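Local coordinates for protein cyclase (Uncultured organism, PDB 5IBZ) that probably acts as a lyase or hydrolase of the cyclase family, perhaps with arylformamidase activity, and binds acetylphosphate in the crystal, at residues B[115-120]-B[270-275]; B[160-165]-B[181-186]. All coordinates share one frame; numbering follows the deposited sequence. Where two conformers were deposited one is given.

Contact 1 (B[115-120]-B[270-275]); sequences DALSHG and NLLRDL. With UVW (acetylphosphate), chain F.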
loop_
_atom_site.group_PDB
_atom_site.type_symbol
_atom_site.label_atom_id
_atom_site.label_comp_id
_atom_site.label_asym_id
_atom_site.label_seq_id
_atom_site.Cartn_x
_atom_site.Cartn_y
_atom_site.Cartn_z
ATOM N N ASP B 115 -9.412 -16.951 -8.634
ATOM C CA ASP B 115 -9.868 -17.040 -7.253
ATOM C C ASP B 115 -9.572 -18.426 -6.755
ATOM O O ASP B 115 -9.918 -19.411 -7.408
ATOM C CB ASP B 115 -11.352 -16.744 -7.158
ATOM C CG ASP B 115 -11.692 -15.360 -7.687
ATOM O OD1 ASP B 115 -10.803 -14.474 -7.678
ATOM O OD2 ASP B 115 -12.844 -15.167 -8.135
ATOM N N ALA B 116 -8.883 -18.517 -5.621
ATOM C CA ALA B 116 -8.585 -19.812 -4.994
ATOM C C ALA B 116 -9.827 -20.419 -4.377
ATOM O O ALA B 116 -10.850 -19.750 -4.216
ATOM C CB ALA B 116 -7.523 -19.644 -3.936
ATOM N N LEU B 117 -9.720 -21.683 -3.992
ATOM C CA LEU B 117 -10.852 -22.345 -3.345
ATOM C C LEU B 117 -11.092 -21.773 -1.937
ATOM O O LEU B 117 -12.138 -22.002 -1.340
ATOM C CB LEU B 117 -10.616 -23.853 -3.285
ATOM C CG LEU B 117 -10.295 -24.494 -4.626
ATOM C CD1 LEU B 117 -10.162 -25.996 -4.445
ATOM C CD2 LEU B 117 -11.344 -24.166 -5.700
ATOM N N SER B 118 -10.113 -21.046 -1.407
ATOM C CA SER B 118 -10.277 -20.329 -0.143
ATOM C C SER B 118 -11.013 -19.001 -0.290
ATOM O O SER B 118 -11.246 -18.314 0.695
ATOM C CB SER B 118 -8.908 -20.079 0.495
ATOM O OG SER B 118 -7.979 -19.590 -0.469
ATOM N N HIS B 119 -11.362 -18.605 -1.517
ATOM C CA HIS B 119 -12.008 -17.308 -1.742
ATOM C C HIS B 119 -13.503 -17.282 -1.407
ATOM O O HIS B 119 -14.030 -16.223 -1.075
ATOM C CB HIS B 119 -11.820 -16.862 -3.206
ATOM C CG HIS B 119 -12.576 -15.625 -3.573
ATOM N ND1 HIS B 119 -12.390 -14.418 -2.934
ATOM C CD2 HIS B 119 -13.519 -15.403 -4.520
ATOM C CE1 HIS B 119 -13.188 -13.510 -3.467
ATOM N NE2 HIS B 119 -13.885 -14.084 -4.433
ATOM N N GLY B 120 -14.200 -18.416 -1.529
ATOM C CA GLY B 120 -15.647 -18.413 -1.384
ATOM C C GLY B 120 -16.210 -19.760 -0.997
ATOM O O GLY B 120 -15.677 -20.798 -1.379
ATOM N N ASN B 270 -21.241 -23.278 -5.403
ATOM C CA ASN B 270 -21.171 -24.622 -5.960
ATOM C C ASN B 270 -19.803 -24.879 -6.599
ATOM O O ASN B 270 -19.233 -25.945 -6.412
ATOM C CB ASN B 270 -22.273 -24.855 -6.999
ATOM C CG ASN B 270 -23.671 -24.960 -6.388
ATOM O OD1 ASN B 270 -24.654 -24.615 -7.035
ATOM N ND2 ASN B 270 -23.763 -25.455 -5.169
ATOM N N LEU B 271 -19.267 -23.918 -7.360
ATOM C CA LEU B 271 -17.983 -24.177 -7.997
ATOM C C LEU B 271 -16.845 -24.264 -6.989
ATOM O O LEU B 271 -16.085 -25.232 -6.975
ATOM C CB LEU B 271 -17.653 -23.112 -9.032
ATOM C CG LEU B 271 -18.531 -23.127 -10.284
ATOM C CD1 LEU B 271 -18.007 -22.083 -11.275
ATOM C CD2 LEU B 271 -18.644 -24.482 -10.943
ATOM N N LEU B 272 -16.713 -23.255 -6.136
ATOM C CA LEU B 272 -15.561 -23.220 -5.230
ATOM C C LEU B 272 -15.629 -24.262 -4.126
ATOM O O LEU B 272 -14.696 -25.040 -3.953
ATOM C CB LEU B 272 -15.433 -21.830 -4.615
ATOM C CG LEU B 272 -15.107 -20.739 -5.655
ATOM C CD1 LEU B 272 -15.229 -19.379 -5.012
ATOM C CD2 LEU B 272 -13.747 -20.892 -6.307
ATOM N N ARG B 273 -16.736 -24.285 -3.393
ATOM C CA ARG B 273 -16.887 -25.226 -2.287
ATOM C C ARG B 273 -17.226 -26.648 -2.711
ATOM O O ARG B 273 -16.589 -27.592 -2.249
ATOM C CB ARG B 273 -17.957 -24.735 -1.314
ATOM C CG ARG B 273 -18.242 -25.710 -0.196
ATOM C CD ARG B 273 -19.447 -25.282 0.556
ATOM N NE ARG B 273 -19.664 -26.033 1.775
ATOM C CZ ARG B 273 -20.434 -27.103 1.896
ATOM N NH1 ARG B 273 -21.042 -27.628 0.837
ATOM N NH2 ARG B 273 -20.585 -27.675 3.090
ATOM N N ASP B 274 -18.248 -26.823 -3.539
ATOM C CA ASP B 274 -18.725 -28.170 -3.791
ATOM C C ASP B 274 -17.822 -28.909 -4.796
ATOM O O ASP B 274 -17.481 -30.076 -4.570
ATOM C CB ASP B 274 -20.179 -28.130 -4.279
ATOM C CG ASP B 274 -21.137 -27.581 -3.231
ATOM O OD1 ASP B 274 -20.877 -27.778 -2.035
ATOM O OD2 ASP B 274 -22.150 -26.953 -3.604
ATOM N N LEU B 275 -17.461 -28.263 -5.905
ATOM C CA LEU B 275 -16.651 -28.921 -6.946
ATOM C C LEU B 275 -15.139 -28.711 -6.835
ATOM O O LEU B 275 -14.354 -29.482 -7.412
ATOM C CB LEU B 275 -17.096 -28.444 -8.333
ATOM C CG LEU B 275 -18.561 -28.646 -8.713
ATOM C CD1 LEU B 275 -18.756 -28.298 -10.193
ATOM C CD2 LEU B 275 -19.034 -30.048 -8.420
HETATM C C1 UVW F . -17.905 -10.419 -6.016
HETATM O O1 UVW F . -17.095 -9.845 -5.371
HETATM C C1M UVW F . -19.369 -9.989 -5.965
HETATM O O2 UVW F . -17.547 -11.492 -6.837
HETATM P P UVW F . -16.038 -12.145 -6.868
HETATM O O1P UVW F . -15.520 -12.385 -5.469
HETATM O O2P UVW F . -16.172 -13.448 -7.621
HETATM O O3P UVW F . -15.063 -11.252 -7.590
#
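L272 carries most of this contact: its side chain packs against the bend of residues 115-120. CG stands beside the backbone N and anti to the carbonyl carbon (chi1 -65°), and the branch there sends CD1 and CD2 to different parts of the bend. CD1 lies against the G120 backbone, 3.8 Å from G120 CA. CD2 reaches back to the start of the loop, 3.8 Å from A116 O. The CB of L272 also packs close to G120 O, at 3.4 Å. No hydrogen bond joins the segments, and the buried D115 O and G120 N have no polar partner in the model.

L117 also meets L272. Its CB does not face the helix, but its branch end does. CD2 lies 3.9 Å from L272 O and 4.1 Å from L272 CD2, as the two leucines cross obliquely. The loop keeps its shape through a type I turn from A116 to H119, closed by the bond from H119 N to A116 O.

H119, the last residue of the turn, reaches the ligand. With CG anti to the backbone N (chi1 173°), the ring presents its NE2 edge to acetylphosphate. NE2 donates to O1P of the phosphate at 2.6 Å, with an N-H...O angle of 155°. D115 OD1 lies above one ring face, offset toward the rim. D115 and H119 both line this pocket, consistent with the Asp and His positions of the cyclase family motif.

H119 ND1 donates to A100 O of the second subunit, a bond that helps fix the rotation of the ring. G120 pairs antiparallel with a strand of that subunit, so the sheet continues across the interface. Strand 278-281 packs on D115, L117 and L272, while helix 233-239 packs on helix 266-275 at N270, L271 and L275.

Contact 2 (B[160-165]-B[181-186]); sequences VLVDIV and ADLEGA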
loop_
_atom_site.group_PDB
_atom_site.type_symbol
_atom_site.label_atom_id
_atom_site.label_comp_id
_atom_site.label_asym_id
_atom_site.label_seq_id
_atom_site.Cartn_x
_atom_site.Cartn_y
_atom_site.Cartn_z
ATOM N N VAL B 160 -9.785 -23.745 -23.731
ATOM C CA VAL B 160 -10.770 -23.700 -24.791
ATOM C C VAL B 160 -11.600 -22.429 -24.631
ATOM O O VAL B 160 -12.176 -22.184 -23.552
ATOM C CB VAL B 160 -11.692 -24.933 -24.768
ATOM C CG1 VAL B 160 -12.722 -24.862 -25.932
ATOM C CG2 VAL B 160 -10.858 -26.202 -24.837
ATOM N N LEU B 161 -11.628 -21.621 -25.689
ATOM C CA LEU B 161 -12.501 -20.452 -25.766
ATOM C C LEU B 161 -13.875 -20.842 -26.240
ATOM O O LEU B 161 -14.013 -21.523 -27.251
ATOM C CB LEU B 161 -11.937 -19.396 -26.721
ATOM C CG LEU B 161 -12.837 -18.194 -27.007
ATOM C CD1 LEU B 161 -12.982 -17.323 -25.783
ATOM C CD2 LEU B 161 -12.284 -17.396 -28.190
ATOM N N VAL B 162 -14.894 -20.422 -25.491
ATOM C CA VAL B 162 -16.249 -20.464 -26.005
ATOM C C VAL B 162 -16.749 -19.018 -26.139
ATOM O O VAL B 162 -16.902 -18.284 -25.151
ATOM C CB VAL B 162 -17.166 -21.353 -25.117
ATOM C CG1 VAL B 162 -17.272 -20.849 -23.680
ATOM C CG2 VAL B 162 -18.521 -21.524 -25.755
ATOM N N ASP B 163 -16.968 -18.617 -27.383
ATOM C CA ASP B 163 -17.314 -17.240 -27.701
ATOM C C ASP B 163 -18.818 -17.113 -27.712
ATOM O O ASP B 163 -19.471 -17.238 -28.738
ATOM C CB ASP B 163 -16.703 -16.829 -29.026
ATOM C CG ASP B 163 -16.782 -15.330 -29.272
ATOM O OD1 ASP B 163 -17.577 -14.645 -28.593
ATOM O OD2 ASP B 163 -16.046 -14.859 -30.178
ATOM N N ILE B 164 -19.376 -16.873 -26.542
ATOM C CA ILE B 164 -20.824 -16.799 -26.420
ATOM C C ILE B 164 -21.356 -15.553 -27.132
ATOM O O ILE B 164 -22.433 -15.581 -27.727
ATOM C CB ILE B 164 -21.248 -16.819 -24.941
ATOM C CG1 ILE B 164 -20.814 -18.138 -24.275
ATOM C CG2 ILE B 164 -22.757 -16.658 -24.820
ATOM C CD1 ILE B 164 -21.525 -19.368 -24.797
ATOM N N VAL B 165 -20.588 -14.465 -27.104
ATOM C CA VAL B 165 -20.970 -13.241 -27.816
ATOM C C VAL B 165 -21.211 -13.559 -29.301
ATOM O O VAL B 165 -22.262 -13.212 -29.857
ATOM C CB VAL B 165 -19.895 -12.124 -27.635
ATOM C CG1 VAL B 165 -20.130 -10.966 -28.575
ATOM C CG2 VAL B 165 -19.883 -11.627 -26.182
ATOM N N ALA B 181 -27.196 -24.863 -22.427
ATOM C CA ALA B 181 -27.505 -24.997 -23.839
ATOM C C ALA B 181 -26.694 -24.002 -24.674
ATOM O O ALA B 181 -26.256 -24.325 -25.768
ATOM C CB ALA B 181 -28.987 -24.796 -24.062
ATOM N N ASP B 182 -26.495 -22.796 -24.155
ATOM C CA ASP B 182 -25.657 -21.806 -24.847
ATOM C C ASP B 182 -24.221 -22.297 -24.981
ATOM O O ASP B 182 -23.587 -22.191 -26.047
ATOM C CB ASP B 182 -25.628 -20.471 -24.103
ATOM C CG ASP B 182 -26.946 -19.773 -24.056
ATOM O OD1 ASP B 182 -27.806 -19.993 -24.953
ATOM O OD2 ASP B 182 -27.088 -18.936 -23.129
ATOM N N LEU B 183 -23.676 -22.821 -23.886
ATOM C CA LEU B 183 -22.298 -23.292 -23.888
ATOM C C LEU B 183 -22.126 -24.474 -24.853
ATOM O O LEU B 183 -21.200 -24.499 -25.657
ATOM C CB LEU B 183 -21.872 -23.671 -22.471
ATOM C CG LEU B 183 -21.729 -22.482 -21.524
ATOM C CD1 LEU B 183 -21.730 -22.950 -20.086
ATOM C CD2 LEU B 183 -20.461 -21.703 -21.827
ATOM N N GLU B 184 -23.030 -25.452 -24.794
ATOM C CA GLU B 184 -22.943 -26.600 -25.706
ATOM C C GLU B 184 -23.177 -26.189 -27.161
ATOM O O GLU B 184 -22.531 -26.709 -28.080
ATOM C CB GLU B 184 -23.941 -27.683 -25.289
ATOM C CG GLU B 184 -23.618 -28.237 -23.933
ATOM C CD GLU B 184 -24.319 -29.555 -23.647
ATOM O OE1 GLU B 184 -25.565 -29.564 -23.569
ATOM O OE2 GLU B 184 -23.612 -30.576 -23.499
ATOM N N GLY B 185 -24.075 -25.231 -27.356
ATOM C CA GLY B 185 -24.422 -24.770 -28.686
ATOM C C GLY B 185 -23.266 -24.038 -29.325
ATOM O O GLY B 185 -22.996 -24.198 -30.521
ATOM N N ALA B 186 -22.602 -23.206 -28.535
ATOM C CA ALA B 186 -21.457 -22.460 -29.037
ATOM C C ALA B 186 -20.289 -23.380 -29.360
ATOM O O ALA B 186 -19.652 -23.252 -30.396
ATOM C CB ALA B 186 -21.042 -21.405 -28.033
#
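V162 and I164 meet L183 and A186 inside a beta-alpha-beta crossover. Strand 158-163 leads, by way of short helix 164-167 and a connection, to helix 180-190, which packs on the sheet before the chain enters the adjacent parallel strand 199-203. The contact is apolar and buried, with no hydrogen bond between the segments.

V162 was modelled in two conformers, and its details here hold for one of them. It points its CB at the helix and spreads its two methyls over it. CG1 lies between the backbone N and the carbonyl carbon (chi1 61°) and touches L183 CD2 at 3.8 Å. V162 and L183 run across each other at about a right angle. L183 takes part through one branch: CD2 touches V162 CG1 and also I164 CD1, 3.9 Å away.

I164 comes from the first turn of helix 164-167. Its CB does not aim at helix 180-190, but the chain bends back (chi1 -62°, chi2 -67°) and brings CD1 onto it. There CD1 meets A186 CB at 3.9 Å. The alanine faces the strand directly, and its small methyl is consistent with the close approach: I164 CA and A186 CA are 6.3 Å apart. V162 CG2 also lies on A186 CB, but the short spacing is doubtful.

D182 borders the patch, and its carboxylate turns elsewhere, to Y176 OH and K168. Strand 199-203 covers the valine and I164 through I202. I164 CD1 also rests 3.7 Å from D182 O, the carbonyl that accepts the helix bond from A186 N.

The two contacts belong to one fold but do not touch. Their centres are about 23 Å apart, and their nearest atoms about 10 Å. Along the chain, both segments of contact 2 come between the two segments of contact 1. The mixed sheet links them: strand 158-163 of contact 2 and strand 113-115, which leads into contact 1, are separated by strands 199-203, 244-247 and 278-281. Helix 233-239 is a second link, since it packs on both helix 266-275 and helix 180-190. Contact 1 lies at the acetylphosphate pocket and beside another subunit. Contact 2 joins a helix to the sheet within a single subunit.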